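Local coordinates for protein probable hydrolase (Pseudomonas aeruginosa, PDB 7AL6) that probably works as a hydrolase of the alpha/beta hydrolase fold, perhaps a lipolytic one, although its substrate and biological role remain unknown, at residues 12-17 / 84-89; 23-28 / 52-57; 44-49 / 274-279; 93-98 / 118-123. All blocks are in the same frame, centred on the assembly; numbering follows the deposited sequence.

Contact 1. Residues 12-17 / 84-89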
loop_
_atom_site.group_PDB
_atom_site.type_symbol
_atom_site.label_atom_id
_atom_site.label_comp_id
_atom_site.label_asym_id
_atom_site.label_seq_id
_atom_site.Cartn_x
_atom_site.Cartn_y
_atom_site.Cartn_z
ATOM N N LEU A 12 11.586 5.076 6.721
ATOM C CA LEU A 12 11.458 3.944 7.608
ATOM C C LEU A 12 10.946 2.750 6.821
ATOM O O LEU A 12 10.460 2.890 5.702
ATOM C CB LEU A 12 10.504 4.282 8.754
ATOM C CG LEU A 12 10.773 5.609 9.487
ATOM C CD1 LEU A 12 9.835 5.721 10.730
ATOM C CD2 LEU A 12 12.207 5.770 9.902
ATOM N N PRO A 13 11.050 1.545 7.377
ATOM C CA PRO A 13 10.604 0.362 6.632
ATOM C C PRO A 13 9.155 0.428 6.250
ATOM O O PRO A 13 8.778 -0.008 5.164
ATOM C CB PRO A 13 10.891 -0.805 7.606
ATOM C CG PRO A 13 12.001 -0.283 8.515
ATOM C CD PRO A 13 11.774 1.221 8.625
ATOM N N HIS A 14 8.316 1.026 7.078
ATOM C CA HIS A 14 6.883 0.976 6.863
ATOM C C HIS A 14 6.250 2.307 6.499
ATOM O O HIS A 14 5.034 2.350 6.275
ATOM C CB HIS A 14 6.211 0.476 8.157
ATOM C CG HIS A 14 6.523 1.328 9.350
ATOM N ND1 HIS A 14 7.792 1.413 9.893
ATOM C CD2 HIS A 14 5.739 2.150 10.096
ATOM C CE1 HIS A 14 7.773 2.247 10.921
ATOM N NE2 HIS A 14 6.535 2.694 11.073
ATOM N N ILE A 15 6.977 3.396 6.605
ATOM C CA ILE A 15 6.411 4.740 6.341
ATOM C C ILE A 15 7.552 5.698 6.054
ATOM O O ILE A 15 8.640 5.474 6.523
ATOM C CB ILE A 15 5.578 5.204 7.551
ATOM C CG1 ILE A 15 4.626 6.349 7.221
ATOM C CG2 ILE A 15 6.488 5.553 8.703
ATOM C CD1 ILE A 15 3.593 6.630 8.276
ATOM N N GLU A 16 7.254 6.771 5.368
ATOM C CA GLU A 16 8.216 7.830 5.068
ATOM C C GLU A 16 7.787 9.068 5.853
ATOM O O GLU A 16 6.675 9.486 5.675
ATOM C CB GLU A 16 8.212 8.055 3.576
ATOM C CG GLU A 16 9.466 8.671 3.097
ATOM C CD GLU A 16 9.410 8.894 1.612
ATOM O OE1 GLU A 16 9.735 7.980 0.883
ATOM O OE2 GLU A 16 9.005 9.981 1.238
ATOM N N LEU A 17 8.652 9.649 6.664
ATOM C CA LEU A 17 8.293 10.819 7.482
ATOM C C LEU A 17 9.077 12.025 7.008
ATOM O O LEU A 17 10.079 11.857 6.374
ATOM C CB LEU A 17 8.610 10.563 8.954
ATOM C CG LEU A 17 7.929 9.369 9.595
ATOM C CD1 LEU A 17 8.389 9.218 11.020
ATOM C CD2 LEU A 17 6.429 9.492 9.519
ATOM N N VAL A 84 9.538 6.922 16.157
ATOM C CA VAL A 84 10.646 7.749 16.632
ATOM C C VAL A 84 11.903 6.910 16.798
ATOM O O VAL A 84 12.994 7.299 16.375
ATOM C CB VAL A 84 10.237 8.444 17.946
ATOM C CG1 VAL A 84 11.400 9.197 18.538
ATOM C CG2 VAL A 84 9.070 9.417 17.676
ATOM N N LEU A 85 11.768 5.711 17.348
ATOM C CA LEU A 85 12.897 4.771 17.537
ATOM C C LEU A 85 13.508 4.425 16.171
ATOM O O LEU A 85 14.695 4.429 16.041
ATOM C CB LEU A 85 12.370 3.525 18.249
ATOM C CG LEU A 85 13.405 2.457 18.547
ATOM C CD1 LEU A 85 14.514 3.002 19.408
ATOM C CD2 LEU A 85 12.769 1.256 19.206
ATOM N N MET A 86 12.681 4.167 15.179
ATOM C CA MET A 86 13.134 3.839 13.812
ATOM C C MET A 86 13.779 5.066 13.164
ATOM O O MET A 86 14.655 4.880 12.368
ATOM C CB MET A 86 11.997 3.243 12.994
ATOM C CG MET A 86 11.644 1.884 13.518
ATOM S SD MET A 86 10.468 1.000 12.572
ATOM C CE MET A 86 11.187 -0.630 12.557
ATOM N N VAL A 87 13.306 6.271 13.465
ATOM C CA VAL A 87 13.923 7.509 12.932
ATOM C C VAL A 87 15.356 7.573 13.460
ATOM O O VAL A 87 16.246 7.768 12.677
ATOM C CB VAL A 87 13.138 8.773 13.312
ATOM C CG1 VAL A 87 14.016 9.997 13.204
ATOM C CG2 VAL A 87 11.884 8.938 12.484
ATOM N N ALA A 88 15.558 7.345 14.748
ATOM C CA ALA A 88 16.906 7.318 15.320
ATOM C C ALA A 88 17.781 6.253 14.655
ATOM O O ALA A 88 18.927 6.528 14.289
ATOM C CB ALA A 88 16.848 7.078 16.839
ATOM N N GLU A 89 17.248 5.037 14.467
ATOM C CA GLU A 89 18.001 4.018 13.733
ATOM C C GLU A 89 18.414 4.518 12.365
ATOM O O GLU A 89 19.551 4.312 11.935
ATOM C CB GLU A 89 17.182 2.742 13.566
ATOM C CG GLU A 89 16.817 2.109 14.884
ATOM C CD GLU A 89 17.954 1.293 15.435
ATOM O OE1 GLU A 89 18.354 0.342 14.749
ATOM O OE2 GLU A 89 18.450 1.626 16.527
#

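Contact 2. Residues 23-28 / 52-57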
loop_
_atom_site.group_PDB
_atom_site.type_symbol
_atom_site.label_atom_id
_atom_site.label_comp_id
_atom_site.label_asym_id
_atom_site.label_seq_id
_atom_site.Cartn_x
_atom_site.Cartn_y
_atom_site.Cartn_z
ATOM N N GLY A 23 20.348 23.197 13.825
ATOM C CA GLY A 23 21.609 23.158 14.552
ATOM C C GLY A 23 22.739 22.575 13.765
ATOM O O GLY A 23 22.556 22.055 12.712
ATOM N N PRO A 24 23.920 22.624 14.360
ATOM C CA PRO A 24 25.146 22.099 13.744
ATOM C C PRO A 24 25.115 20.588 13.582
ATOM O O PRO A 24 24.628 19.864 14.468
ATOM C CB PRO A 24 26.246 22.529 14.729
ATOM C CG PRO A 24 25.528 22.789 16.042
ATOM C CD PRO A 24 24.133 23.205 15.703
ATOM N N PRO A 25 25.630 20.059 12.461
ATOM C CA PRO A 25 25.601 18.601 12.272
ATOM C C PRO A 25 26.252 17.845 13.399
ATOM O O PRO A 25 25.914 16.675 13.595
ATOM C CB PRO A 25 26.351 18.378 10.942
ATOM C CG PRO A 25 26.554 19.703 10.324
ATOM C CD PRO A 25 25.877 20.763 11.182
ATOM N N ASP A 26 27.142 18.472 14.171
ATOM C CA ASP A 26 27.837 17.786 15.250
ATOM C C ASP A 26 27.311 18.149 16.639
ATOM O O ASP A 26 28.023 17.954 17.626
ATOM C CB ASP A 26 29.338 18.080 15.189
ATOM C CG ASP A 26 29.679 19.500 15.641
ATOM O OD1 ASP A 26 28.899 20.428 15.338
ATOM O OD2 ASP A 26 30.736 19.692 16.283
ATOM N N GLY A 27 26.089 18.685 16.739
ATOM C CA GLY A 27 25.522 18.995 18.040
ATOM C C GLY A 27 24.936 17.772 18.732
ATOM O O GLY A 27 24.822 16.697 18.160
ATOM N N LYS A 28 24.531 17.962 19.973
ATOM C CA LYS A 28 23.924 16.880 20.730
ATOM C C LYS A 28 22.657 16.391 20.024
ATOM O O LYS A 28 21.796 17.202 19.678
ATOM C CB LYS A 28 23.578 17.340 22.143
ATOM C CG LYS A 28 24.790 17.724 22.995
ATOM C CD LYS A 28 24.393 17.826 24.482
ATOM C CE LYS A 28 25.518 18.432 25.334
ATOM N NZ LYS A 28 25.570 19.923 25.194
ATOM N N GLY A 52 24.026 24.411 19.711
ATOM C CA GLY A 52 24.734 23.221 20.137
ATOM C C GLY A 52 23.917 21.945 20.185
ATOM O O GLY A 52 24.497 20.875 20.438
ATOM N N LEU A 53 22.636 22.010 19.853
ATOM C CA LEU A 53 21.792 20.798 19.764
ATOM C C LEU A 53 21.533 20.499 18.285
ATOM O O LEU A 53 21.307 21.417 17.552
ATOM C CB LEU A 53 20.471 20.999 20.504
ATOM C CG LEU A 53 20.568 21.357 21.985
ATOM C CD1 LEU A 53 19.220 21.264 22.642
ATOM C CD2 LEU A 53 21.565 20.485 22.709
ATOM N N ARG A 54 21.662 19.260 17.846
ATOM C CA ARG A 54 21.287 18.879 16.476
ATOM C C ARG A 54 19.838 18.414 16.599
ATOM O O ARG A 54 19.631 17.327 17.065
ATOM C CB ARG A 54 22.218 17.816 15.913
ATOM C CG ARG A 54 21.803 17.326 14.542
ATOM C CD ARG A 54 21.727 18.391 13.467
ATOM N NE ARG A 54 21.776 17.783 12.162
ATOM C CZ ARG A 54 21.811 18.428 11.018
ATOM N NH1 ARG A 54 21.868 17.751 9.897
ATOM N NH2 ARG A 54 21.794 19.734 10.989
ATOM N N ILE A 55 18.874 19.219 16.203
ATOM C CA ILE A 55 17.448 18.898 16.417
ATOM C C ILE A 55 16.791 18.463 15.119
ATOM O O ILE A 55 16.803 19.195 14.146
ATOM C CB ILE A 55 16.717 20.092 17.049
ATOM C CG1 ILE A 55 17.353 20.508 18.374
ATOM C CG2 ILE A 55 15.252 19.805 17.208
ATOM C CD1 ILE A 55 16.911 21.841 18.865
ATOM N N VAL A 56 16.190 17.297 15.182
ATOM C CA VAL A 56 15.390 16.731 14.106
ATOM C C VAL A 56 13.952 16.962 14.525
ATOM O O VAL A 56 13.433 16.275 15.415
ATOM C CB VAL A 56 15.704 15.245 13.896
ATOM C CG1 VAL A 56 14.786 14.639 12.839
ATOM C CG2 VAL A 56 17.162 15.055 13.503
ATOM N N ALA A 57 13.312 17.973 13.939
ATOM C CA ALA A 57 11.929 18.298 14.262
ATOM C C ALA A 57 11.083 17.471 13.320
ATOM O O ALA A 57 10.920 17.817 12.134
ATOM C CB ALA A 57 11.632 19.794 14.116
#

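Contact 3. Residues 44-49 / 274-279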
loop_
_atom_site.group_PDB
_atom_site.type_symbol
_atom_site.label_atom_id
_atom_site.label_comp_id
_atom_site.label_asym_id
_atom_site.label_seq_id
_atom_site.Cartn_x
_atom_site.Cartn_y
_atom_site.Cartn_z
ATOM N N SER A 44 9.402 26.034 15.498
ATOM C CA SER A 44 9.981 27.067 14.601
ATOM C C SER A 44 10.639 28.194 15.403
ATOM O O SER A 44 11.618 28.700 14.957
ATOM C CB SER A 44 8.999 27.585 13.590
ATOM O OG SER A 44 7.854 28.128 14.188
ATOM N N ARG A 45 10.094 28.573 16.543
ATOM C CA ARG A 45 10.682 29.649 17.374
ATOM C C ARG A 45 11.743 29.086 18.334
ATOM O O ARG A 45 12.733 29.728 18.551
ATOM C CB ARG A 45 9.601 30.338 18.199
ATOM C CG ARG A 45 8.515 31.040 17.412
ATOM C CD ARG A 45 7.843 32.008 18.348
ATOM N NE ARG A 45 6.529 32.416 17.945
ATOM C CZ ARG A 45 6.247 33.597 17.447
ATOM N NH1 ARG A 45 7.202 34.485 17.285
ATOM N NH2 ARG A 45 5.017 33.886 17.108
ATOM N N LEU A 46 11.459 27.956 18.959
ATOM C CA LEU A 46 12.316 27.340 19.997
ATOM C C LEU A 46 13.612 26.718 19.485
ATOM O O LEU A 46 14.629 27.086 19.980
ATOM C CB LEU A 46 11.481 26.277 20.699
ATOM C CG LEU A 46 12.200 25.528 21.804
ATOM C CD1 LEU A 46 12.914 26.499 22.708
ATOM C CD2 LEU A 46 11.235 24.661 22.573
ATOM N N ALA A 47 13.566 25.905 18.441
ATOM C CA ALA A 47 14.727 25.117 17.990
ATOM C C ALA A 47 15.879 26.035 17.602
ATOM O O ALA A 47 16.981 25.744 17.982
ATOM C CB ALA A 47 14.362 24.191 16.866
ATOM N N PRO A 48 15.707 27.148 16.876
ATOM C CA PRO A 48 16.830 27.985 16.507
ATOM C C PRO A 48 17.572 28.580 17.709
ATOM O O PRO A 48 18.671 28.920 17.553
ATOM C CB PRO A 48 16.204 29.104 15.674
ATOM C CG PRO A 48 14.931 28.524 15.194
ATOM C CD PRO A 48 14.468 27.635 16.320
ATOM N N LYS A 49 16.892 28.755 18.832
ATOM C CA LYS A 49 17.449 29.337 20.079
ATOM C C LYS A 49 18.275 28.321 20.878
ATOM O O LYS A 49 18.926 28.732 21.807
ATOM C CB LYS A 49 16.307 29.890 20.927
ATOM C CG LYS A 49 15.588 31.082 20.325
ATOM C CD LYS A 49 14.443 31.561 21.147
ATOM C CE LYS A 49 13.797 32.802 20.586
ATOM N NZ LYS A 49 13.370 32.619 19.188
ATOM N N GLN A 274 11.660 32.345 24.117
ATOM C CA GLN A 274 12.945 32.630 24.748
ATOM C C GLN A 274 13.026 32.027 26.141
ATOM O O GLN A 274 14.087 31.574 26.574
ATOM C CB GLN A 274 13.155 34.134 24.866
ATOM C CG GLN A 274 13.730 34.778 23.649
ATOM C CD GLN A 274 13.572 36.292 23.670
ATOM O OE1 GLN A 274 13.365 36.913 22.629
ATOM N NE2 GLN A 274 13.673 36.888 24.854
ATOM N N ALA A 275 11.937 32.129 26.883
ATOM C CA ALA A 275 11.936 31.651 28.247
ATOM C C ALA A 275 12.064 30.144 28.262
ATOM O O ALA A 275 12.849 29.607 29.032
ATOM C CB ALA A 275 10.664 32.088 28.952
ATOM N N VAL A 276 11.316 29.444 27.405
ATOM C CA VAL A 276 11.527 28.005 27.305
ATOM C C VAL A 276 12.956 27.709 26.891
ATOM O O VAL A 276 13.623 26.838 27.462
ATOM C CB VAL A 276 10.504 27.369 26.345
ATOM C CG1 VAL A 276 10.841 25.882 26.178
ATOM C CG2 VAL A 276 9.093 27.569 26.895
ATOM N N ALA A 277 13.478 28.458 25.920
ATOM C CA ALA A 277 14.819 28.174 25.454
ATOM C C ALA A 277 15.845 28.312 26.573
ATOM O O ALA A 277 16.829 27.546 26.629
ATOM C CB ALA A 277 15.145 29.109 24.292
ATOM N N ARG A 278 15.685 29.328 27.429
ATOM C CA ARG A 278 16.662 29.516 28.500
ATOM C C ARG A 278 16.676 28.301 29.404
ATOM O O ARG A 278 17.739 27.816 29.800
ATOM C CB ARG A 278 16.335 30.754 29.333
ATOM C CG ARG A 278 16.794 32.053 28.731
ATOM C CD ARG A 278 16.174 33.232 29.533
ATOM N NE ARG A 278 16.353 34.543 28.904
ATOM C CZ ARG A 278 17.520 35.048 28.513
ATOM N NH1 ARG A 278 18.651 34.379 28.723
ATOM N NH2 ARG A 278 17.558 36.245 27.940
ATOM N N VAL A 279 15.506 27.785 29.734
ATOM C CA VAL A 279 15.386 26.607 30.626
ATOM C C VAL A 279 16.059 25.385 29.992
ATOM O O VAL A 279 16.950 24.850 30.610
ATOM C CB VAL A 279 13.906 26.309 30.897
ATOM C CG1 VAL A 279 13.715 24.926 31.480
ATOM C CG2 VAL A 279 13.273 27.360 31.781
#

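Contact 4. Residues 93-98 / 118-123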
loop_
_atom_site.group_PDB
_atom_site.type_symbol
_atom_site.label_atom_id
_atom_site.label_comp_id
_atom_site.label_asym_id
_atom_site.label_seq_id
_atom_site.Cartn_x
_atom_site.Cartn_y
_atom_site.Cartn_z
ATOM N N TRP A 93 21.610 7.010 15.115
ATOM C CA TRP A 93 21.710 7.526 16.483
ATOM C C TRP A 93 21.487 6.379 17.470
ATOM O O TRP A 93 20.364 5.893 17.633
ATOM C CB TRP A 93 20.688 8.634 16.722
ATOM C CG TRP A 93 21.036 9.932 16.055
ATOM C CD1 TRP A 93 22.128 10.181 15.269
ATOM C CD2 TRP A 93 20.310 11.173 16.143
ATOM N NE1 TRP A 93 22.121 11.499 14.851
ATOM C CE2 TRP A 93 21.013 12.123 15.377
ATOM C CE3 TRP A 93 19.132 11.566 16.794
ATOM C CZ2 TRP A 93 20.583 13.437 15.235
ATOM C CZ3 TRP A 93 18.722 12.871 16.663
ATOM C CH2 TRP A 93 19.464 13.802 15.906
ATOM N N GLU A 94 22.518 5.984 18.194
ATOM C CA GLU A 94 22.376 4.926 19.213
ATOM C C GLU A 94 21.697 5.541 20.439
ATOM O O GLU A 94 20.703 5.030 20.852
ATOM C CB GLU A 94 23.724 4.288 19.526
ATOM C CG GLU A 94 23.664 3.291 20.667
ATOM C CD GLU A 94 22.581 2.236 20.558
ATOM O OE1 GLU A 94 22.075 1.807 21.590
ATOM O OE2 GLU A 94 22.258 1.844 19.445
ATOM N N ARG A 95 22.230 6.621 20.970
ATOM C CA ARG A 95 21.636 7.317 22.124
ATOM C C ARG A 95 21.235 8.710 21.665
ATOM O O ARG A 95 21.926 9.283 20.845
ATOM C CB ARG A 95 22.599 7.351 23.301
ATOM C CG ARG A 95 22.606 6.062 24.103
ATOM C CD ARG A 95 23.391 6.208 25.379
ATOM N NE ARG A 95 24.707 6.737 25.093
ATOM C CZ ARG A 95 25.734 6.662 25.927
ATOM N NH1 ARG A 95 25.583 6.070 27.094
ATOM N NH2 ARG A 95 26.906 7.163 25.594
ATOM N N PHE A 96 20.131 9.211 22.174
ATOM C CA PHE A 96 19.602 10.526 21.767
ATOM C C PHE A 96 18.652 11.052 22.834
ATOM O O PHE A 96 18.188 10.310 23.646
ATOM C CB PHE A 96 18.890 10.417 20.422
ATOM C CG PHE A 96 17.764 9.424 20.396
ATOM C CD1 PHE A 96 18.007 8.091 20.139
ATOM C CD2 PHE A 96 16.463 9.820 20.613
ATOM C CE1 PHE A 96 16.976 7.178 20.111
ATOM C CE2 PHE A 96 15.433 8.905 20.578
ATOM C CZ PHE A 96 15.695 7.586 20.343
ATOM N N SER A 97 18.364 12.328 22.756
ATOM C CA SER A 97 17.456 13.015 23.665
ATOM C C SER A 97 16.153 13.323 22.949
ATOM O O SER A 97 16.086 13.305 21.712
ATOM C CB SER A 97 18.127 14.267 24.197
ATOM O OG SER A 97 19.168 13.851 25.106
ATOM N N LEU A 98 15.103 13.552 23.745
ATOM C CA LEU A 98 13.796 13.949 23.234
ATOM C C LEU A 98 13.345 15.302 23.776
ATOM O O LEU A 98 13.568 15.649 24.943
ATOM C CB LEU A 98 12.754 12.879 23.539
ATOM C CG LEU A 98 12.987 11.552 22.790
ATOM C CD1 LEU A 98 12.063 10.520 23.376
ATOM C CD2 LEU A 98 12.836 11.653 21.308
ATOM N N ARG A 118 18.323 3.875 25.434
ATOM C CA ARG A 118 18.450 4.782 24.278
ATOM C C ARG A 118 18.275 6.266 24.595
ATOM O O ARG A 118 18.751 7.030 23.832
ATOM C CB ARG A 118 17.351 4.469 23.262
ATOM C CG ARG A 118 17.235 3.017 22.843
ATOM C CD ARG A 118 18.413 2.448 22.087
ATOM N NE ARG A 118 18.779 3.188 20.901
ATOM C CZ ARG A 118 18.485 2.847 19.656
ATOM N NH1 ARG A 118 18.877 3.618 18.665
ATOM N NH2 ARG A 118 17.820 1.745 19.396
ATOM N N ILE A 119 17.665 6.660 25.697
ATOM C CA ILE A 119 17.247 8.053 25.848
ATOM C C ILE A 119 18.143 8.753 26.870
ATOM O O ILE A 119 18.176 8.383 28.054
ATOM C CB ILE A 119 15.774 8.149 26.276
ATOM C CG1 ILE A 119 14.863 7.399 25.331
ATOM C CG2 ILE A 119 15.375 9.611 26.364
ATOM C CD1 ILE A 119 15.043 7.812 23.836
ATOM N N GLU A 120 18.862 9.766 26.424
ATOM C CA GLU A 120 19.823 10.405 27.310
ATOM C C GLU A 120 19.164 11.439 28.241
ATOM O O GLU A 120 19.515 11.507 29.417
ATOM C CB GLU A 120 20.919 11.064 26.498
ATOM C CG GLU A 120 21.795 10.075 25.738
ATOM C CD GLU A 120 22.930 10.740 24.983
ATOM O OE1 GLU A 120 24.085 10.580 25.450
ATOM O OE2 GLU A 120 22.680 11.395 23.927
ATOM N N ARG A 121 18.268 12.260 27.703
ATOM C CA ARG A 121 17.565 13.352 28.412
ATOM C C ARG A 121 16.147 13.564 27.853
ATOM O O ARG A 121 15.926 13.257 26.705
ATOM C CB ARG A 121 18.370 14.646 28.267
ATOM C CG ARG A 121 19.849 14.538 28.606
ATOM C CD ARG A 121 20.131 14.857 30.056
ATOM N NE ARG A 121 21.526 14.903 30.455
ATOM C CZ ARG A 121 22.240 13.868 30.856
ATOM N NH1 ARG A 121 23.482 14.047 31.238
ATOM N NH2 ARG A 121 21.729 12.661 30.880
ATOM N N LEU A 122 15.232 14.085 28.662
ATOM C CA LEU A 122 13.865 14.447 28.228
ATOM C C LEU A 122 13.612 15.929 28.516
ATOM O O LEU A 122 13.777 16.316 29.651
ATOM C CB LEU A 122 12.817 13.655 29.003
ATOM C CG LEU A 122 12.555 12.218 28.609
ATOM C CD1 LEU A 122 11.184 11.817 29.094
ATOM C CD2 LEU A 122 12.685 12.003 27.118
ATOM N N ALA A 123 13.222 16.722 27.529
ATOM C CA ALA A 123 12.773 18.115 27.698
ATOM C C ALA A 123 11.292 18.084 27.324
ATOM O O ALA A 123 10.977 17.783 26.189
ATOM C CB ALA A 123 13.586 19.062 26.875
HETATM O O HOH W 1 21.287 13.882 23.342
#

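Contact 1. Residues 12-17 / 84-89
Leu12, in the hairpin turn between strands 7-11 and 16-22, and Leu17, on the second of those strands, pack against Met86 and Val87 of helix 77-91, one of the helices flanking the central sheet of this alpha/beta hydrolase fold. The turn is closed by a backbone bond from Leu12 N to Ile15 O, which holds Pro13 and His14 out at its tip.

The apolar contacts come first. The fork of Leu12 lies across the helix, CD1 against Met86 CB at 4.0 Å, while CD2 rests on the peptide that follows, 3.6 Å from Met86 O. Val87 CG2 receives the second leucine: Leu17 CD1 comes to 3.8 Å from it. Branched aliphatic chains suit this buried layer, where Val87 also touches Ile31 and Leu58 of the sheet. At the outer end the rigid ring of Pro13 offers CG to Met86 CE at 4.1 Å, and Leu150 of the second subunit packs on the same methionine.

The other kind of contact is sulfur-aromatic. His14 takes the hindered rotamer with CG between backbone N and carbonyl carbon (chi1 58°), which swings the imidazole back toward the helix, where NE2 bonds to Asp83 OD1. Met86 SD sits at the ring edge, close to the ring plane, 3.4 Å from His14 CE1.

Contact 2. Residues 23-28 / 52-57
Lys28 pairs with Leu53 in parallel register at the start of two neighbouring strands: Lys28 N donates to Gly52 O (3.0 Å), Lys28 O accepts from Arg54 N (2.8 Å), and the preceding type I beta turn from Pro24 to Gly27 is closed by Gly27 N and Pro24 O. Glycines sit where the chains press together. Gly23 has a positive phi and brings its bare CA to 3.5 Å from Leu53 O, the C-H aimed almost straight at the oxygen, while Gly27 CA comes to 3.2 Å from Gly52 O, leaving no room for a side chain on that side. Pro25, at the second position of the turn, suits it because its ring fixes phi near the value a type I turn needs.

On the face carrying Lys28 and Leu53, Lys28 CB touches Leu53 CD2, and the long lysine chain runs outward to an ammonium that meets a bound triethylene glycol. Arg54 points toward segment 23-28. Its chain leaves the strand with CG beside the carbonyl carbon (chi1 176°), bends at the next torsion and runs alongside the turn, CD lying 3.4 Å from Pro24 O. Pro25 CA stands over one face of the guanidinium, toward its rim, and NH2 reaches Gly23 O at 3.0 Å in a bent bond (140°), the oxygen somewhat out of the guanidinium plane. Trp93 and Leu21 of the same chain, and Tyr197 of the third subunit, also pack on this arginine.

Across this contact the cation meets carbonyl dipoles, not a carboxylate; the oxygens of Gly23 and Pro24 would be expected to stabilise its positive charge within a largely buried setting.

Contact 3. Residues 44-49 / 274-279
The amide of Gln274, the one flat group on a side chain that meets the opposing segment, gives neither a face nor an edge to Lys49: it is the methylene CG, nearer the backbone, that touches. The contact is therefore aliphatic, and it joins the helically coiled turn 44-49, between strands 28-33 and 53-58 of the alpha/beta hydrolase fold, to helix 270-284 near the C terminus.

Leu46 does the inner packing. Its CG is anti to the backbone N (chi1 180°), which carries the fork over to the helix. There CD1 lies 3.7 Å from Ala277 CA and CD2 meets Val276 CG1 at 3.8 Å, the valine side chain running roughly perpendicular to the leucine. Alanine suits the centre, because its single methyl lets the turn come close: the CA atoms of Leu46 and Ala277 are 6.1 Å apart. Val276 also packs on Leu259 of the sheet.

Lys49 flanks this core with its hydrocarbon part. Its CB touches Ala277 CB at 3.6 Å, and its extended chain then runs past Gln274 until the last torsion bends the ammonium back to its own turn. That charge pairs with Glu270 OE1, an acid whose other oxygen takes Arg45 NH1. NZ also donates to Arg45 O at 3.0 Å, while the adjoining Lys49 CE is pressed 3.6 Å from Gln274 CG.

Contact 4. Residues 93-98 / 118-123
Arg118 folds across the backbone of Trp93 and Glu94, turning its guanidinium edge toward their carbonyls and one face toward the Glu94 carboxylate. NE donates to Glu94 O at 2.7 Å, and NH1 reaches Trp93 O at 2.9 Å almost exactly in the guanidinium plane. The Glu94 carboxylate lies over a guanidinium face, and no N-H points at it: the planes are 16° apart, and OE1 lies 3.6 Å from NE, a long salt bridge of charge alone. Glu89 OE2 pairs with NH2, so arginine's several donors are well used here.

The Phe96 ring stands nearly upright to that guanidinium, 83° between planes. Its chi1 of 57° tucks the ring over its own backbone, which puts Arg118 O over one ring face and brings CE2 to 3.5 Å from Ile119 CD1. Further on, Leu98 and Leu122 run alongside each other in one direction, with Leu98 CB against Leu122 CD2.

Arg95 and Glu120 meet with their chains roughly perpendicular, CB against CG at 3.7 Å. A water joins Glu120 OE2 to Ser97 OG, a small polar side chain beside the bulge.

Phe96 pairs with Ile119 but Leu98 with Leu122, the extra residue forming a beta bulge between two parallel strands. With helix 103-114 between them they make a beta-alpha-beta crossover, its first strand leading into what is probably the nucleophile elbow of an alpha/beta hydrolase.

Overall arrangement
From the N terminus, segment 12-17 meets helix 77-91, where contact 1 closes its loop. Inside that loop nests contact 2, which joins 23-28 to 52-57 and sets two inner strands beside each other. Contact 3 starts within both loops, at 44-49, and closes only near the C terminus, so it crosses contacts 1 and 2. Contact 4 opens after contact 1 has closed and lies wholly inside the span of contact 3. Ala88 and Glu89 of contact 1 touch contact 4, Trp93 of contact 4 packs on Val56 of contact 2, and Ala47 of contact 3 packs on Ile55 of contact 2. Together they tie hairpin, central strands and flanking helices.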